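Local coordinates for protein negative regulator of ofd1 (Schizosaccharomyces pombe, PDB 3QTM) that is required for correct translation termination, directly inhibits Ofd1 and stabilises the N-terminal transcription factor domain of Sre1, supporting hypoxic gene expression, at residues A40-V45 with Q88-E93. Sequence-based numbering, arbitrary orientation.
Sequences ASVSLV and QKRLKE
Arg90 reaches across from the loop that follows helix 84-87 and lays its guanidinium group on the first turns of helix 38-58, where Val42 and Ser43 receive it. The backbones stay well apart, with Val42 CA 9.5 Å from Arg90 CA, and of residues 88-93 it is Arg90 that spans the gap to residues 40-45. Its NH2 donates a hydrogen bond to Ser43 OG, 2.8 Å away and moderately bent at 150° at the hydrogen. The hydroxyl oxygen sits only 7° out of the guanidinium plane, so the bond is made at the edge of the group. Ser43 holds OG beside its own backbone N (chi1 -63°), and there OG is also hydrogen-bonded to Asp39 O one turn back; this second bond would help to orient the hydroxyl that Arg90 meets.

Val42 works on a face instead. Its CG1, the methyl anti to the backbone N, lies 3.3 Å above the guanidinium plane, displaced from the centre of the group toward NH1, and comes closest to Arg90 NH1 at 3.4 Å. Val42 is buried and also packs on Leu83. With its chain bent at chi2 and chi3, Arg90 presents one face to Val42 and an edge to Ser43. NH1 forms a salt bridge with Asp39, which probably balances the arginine's charge on this exposed side chain, and Arg90 also touches Phe46 further along the helix. The contact thus ties the loop leading into helix 97-110 back to the second helix of an all-helical, TPR-like array, near its N-terminal end.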
ATOM      1  N   ALA A  40      -9.926  -7.465  20.686  1.00 28.22           N
ATOM      2  CA  ALA A  40     -11.230  -7.648  20.058  1.00 28.34           C
ATOM      3  C   ALA A  40     -11.052  -8.079  18.602  1.00 26.24           C
ATOM      4  O   ALA A  40     -11.731  -8.989  18.137  1.00 23.54           O
ATOM      5  CB  ALA A  40     -12.038  -6.369  20.121  1.00 27.59           C
ATOM      6  N   SER A  41     -10.141  -7.415  17.892  1.00 23.95           N
ATOM      7  CA  SER A  41      -9.890  -7.737  16.488  1.00 25.40           C
ATOM      8  C   SER A  41      -9.498  -9.201  16.362  1.00 22.26           C
ATOM      9  O   SER A  41     -10.005  -9.919  15.496  1.00 21.58           O
ATOM     10  CB  SER A  41      -8.807  -6.820  15.891  1.00 25.09           C
ATOM     11  OG  SER A  41      -8.700  -6.990  14.473  1.00 21.02           O
ATOM     12  N   VAL A  42      -8.625  -9.646  17.261  1.00 20.41           N
ATOM     13  CA  VAL A  42      -8.125 -11.007  17.241  1.00 22.29           C
ATOM     14  C   VAL A  42      -9.266 -12.004  17.448  1.00 24.02           C
ATOM     15  O   VAL A  42      -9.350 -13.006  16.748  1.00 23.13           O
ATOM     16  CB  VAL A  42      -7.021 -11.218  18.294  1.00 21.86           C
ATOM     17  CG1 VAL A  42      -6.807 -12.706  18.561  1.00 21.01           C
ATOM     18  CG2 VAL A  42      -5.720 -10.542  17.852  1.00 24.14           C
ATOM     19  N   SER A  43     -10.141 -11.723  18.406  1.00 23.63           N
ATOM     20  CA  SER A  43     -11.349 -12.539  18.610  1.00 26.30           C
ATOM     21  C   SER A  43     -12.180 -12.641  17.340  1.00 20.61           C
ATOM     22  O   SER A  43     -12.613 -13.726  16.951  1.00 22.42           O
ATOM     23  CB  SER A  43     -12.223 -11.954  19.726  1.00 24.99           C
ATOM     24  OG  SER A  43     -11.544 -11.975  20.970  1.00 24.79           O
ATOM     25  N   LEU A  44     -12.408 -11.508  16.686  1.00 21.73           N
ATOM     26  CA  LEU A  44     -13.212 -11.515  15.462  1.00 20.90           C
ATOM     27  C   LEU A  44     -12.556 -12.297  14.317  1.00 23.91           C
ATOM     28  O   LEU A  44     -13.244 -12.950  13.531  1.00 24.43           O
ATOM     29  CB  LEU A  44     -13.539 -10.087  15.021  1.00 21.00           C
ATOM     30  CG  LEU A  44     -14.454  -9.353  16.017  1.00 26.57           C
ATOM     31  CD1 LEU A  44     -14.534  -7.844  15.769  1.00 24.14           C
ATOM     32  CD2 LEU A  44     -15.841  -9.967  15.988  1.00 28.98           C
ATOM     33  N   VAL A  45     -11.229 -12.219  14.222  1.00 22.56           N
ATOM     34  CA  VAL A  45     -10.493 -12.909  13.173  1.00 20.67           C
ATOM     35  C   VAL A  45     -10.567 -14.420  13.360  1.00 18.36           C
ATOM     36  O   VAL A  45     -10.885 -15.150  12.427  1.00 19.53           O
ATOM     37  CB  VAL A  45      -9.010 -12.440  13.141  1.00 22.43           C
ATOM     38  CG1 VAL A  45      -8.146 -13.444  12.426  1.00 18.56           C
ATOM     39  CG2 VAL A  45      -8.921 -11.078  12.491  1.00 22.25           C
ATOM     40  N   GLN A  88      -0.874 -15.139  18.973  1.00 26.77           N
ATOM     41  CA  GLN A  88      -0.122 -16.335  19.319  1.00 29.97           C
ATOM     42  C   GLN A  88      -0.438 -16.813  20.738  1.00 31.04           C
ATOM     43  O   GLN A  88      -0.310 -18.002  21.039  1.00 29.99           O
ATOM     44  CB  GLN A  88       1.391 -16.109  19.149  1.00 28.36           C
ATOM     45  CG  GLN A  88       2.000 -15.140  20.158  1.00 33.29           C
ATOM     46  CD  GLN A  88       3.475 -14.898  19.905  1.00 34.56           C
ATOM     47  OE1 GLN A  88       4.209 -15.817  19.552  1.00 37.66           O
ATOM     48  NE2 GLN A  88       3.913 -13.658  20.078  1.00 36.92           N
ATOM     49  N   LYS A  89      -0.857 -15.892  21.603  1.00 28.83           N
ATOM     50  CA  LYS A  89      -1.196 -16.259  22.982  1.00 33.74           C
ATOM     51  C   LYS A  89      -2.335 -17.276  23.054  1.00 33.58           C
ATOM     52  O   LYS A  89      -2.481 -17.964  24.062  1.00 36.44           O
ATOM     53  CB  LYS A  89      -1.542 -15.020  23.820  1.00 33.86           C
ATOM     54  CG  LYS A  89      -0.443 -13.962  23.825  1.00 36.57           C
ATOM     55  CD  LYS A  89      -0.654 -12.892  24.895  1.00 43.64           C
ATOM     56  CE  LYS A  89      -1.987 -12.180  24.723  1.00 50.33           C
ATOM     57  NZ  LYS A  89      -2.172 -11.054  25.694  1.00 56.36           N
ATOM     58  N   ARG A  90      -3.134 -17.381  21.994  1.00 29.67           N
ATOM     59  CA  ARG A  90      -4.293 -18.275  22.022  1.00 30.02           C
ATOM     60  C   ARG A  90      -3.981 -19.581  21.291  1.00 30.29           C
ATOM     61  O   ARG A  90      -4.853 -20.425  21.098  1.00 32.43           O
ATOM     62  CB  ARG A  90      -5.517 -17.600  21.388  1.00 29.03           C
ATOM     63  CG  ARG A  90      -5.358 -16.112  21.128  1.00 32.58           C
ATOM     64  CD  ARG A  90      -6.150 -15.221  22.089  1.00 36.36           C
ATOM     65  NE  ARG A  90      -7.527 -15.033  21.648  1.00 33.62           N
ATOM     66  CZ  ARG A  90      -8.163 -13.862  21.535  1.00 31.81           C
ATOM     67  NH1 ARG A  90      -7.573 -12.725  21.841  1.00 29.00           N
ATOM     68  NH2 ARG A  90      -9.428 -13.840  21.130  1.00 29.68           N
ATOM     69  N   LEU A  91      -2.733 -19.745  20.880  1.00 29.29           N
ATOM     70  CA  LEU A  91      -2.353 -20.886  20.053  1.00 33.16           C
ATOM     71  C   LEU A  91      -1.242 -21.713  20.705  1.00 35.23           C
ATOM     72  O   LEU A  91      -0.530 -21.213  21.577  1.00 35.78           O
ATOM     73  CB  LEU A  91      -1.899 -20.384  18.673  1.00 30.14           C
ATOM     74  CG  LEU A  91      -2.921 -19.551  17.889  1.00 31.88           C
ATOM     75  CD1 LEU A  91      -2.302 -18.920  16.639  1.00 26.30           C
ATOM     76  CD2 LEU A  91      -4.125 -20.411  17.524  1.00 29.88           C
ATOM     77  N   LYS A  92      -1.090 -22.968  20.275  1.00 37.12           N
ATOM     78  CA  LYS A  92       0.060 -23.781  20.674  1.00 36.89           C
ATOM     79  C   LYS A  92       1.334 -23.104  20.180  1.00 39.07           C
ATOM     80  O   LYS A  92       1.297 -22.343  19.219  1.00 35.49           O
ATOM     81  CB  LYS A  92      -0.032 -25.194  20.095  1.00 42.07           C
ATOM     82  CG  LYS A  92      -1.256 -25.984  20.537  1.00 46.35           C
ATOM     83  CD  LYS A  92      -1.244 -27.402  19.959  1.00 51.16           C
ATOM     84  CE  LYS A  92      -2.425 -28.222  20.462  1.00 64.43           C
ATOM     85  NZ  LYS A  92      -2.250 -29.684  20.216  1.00 73.88           N
ATOM     86  N   GLU A  93       2.459 -23.380  20.832  1.00 41.97           N
ATOM     87  CA  GLU A  93       3.692 -22.647  20.550  1.00 46.15           C
ATOM     88  C   GLU A  93       4.304 -23.032  19.202  1.00 41.11           C
ATOM     89  O   GLU A  93       5.152 -22.321  18.672  1.00 42.34           O
ATOM     90  CB  GLU A  93       4.716 -22.824  21.683  1.00 49.92           C
ATOM     91  CG  GLU A  93       5.674 -24.010  21.508  1.00 56.60           C
ATOM     92  CD  GLU A  93       6.959 -23.647  20.755  1.00 64.16           C
ATOM     93  OE1 GLU A  93       7.580 -24.558  20.155  1.00 63.73           O
ATOM     94  OE2 GLU A  93       7.345 -22.453  20.764  1.00 65.63           O
TER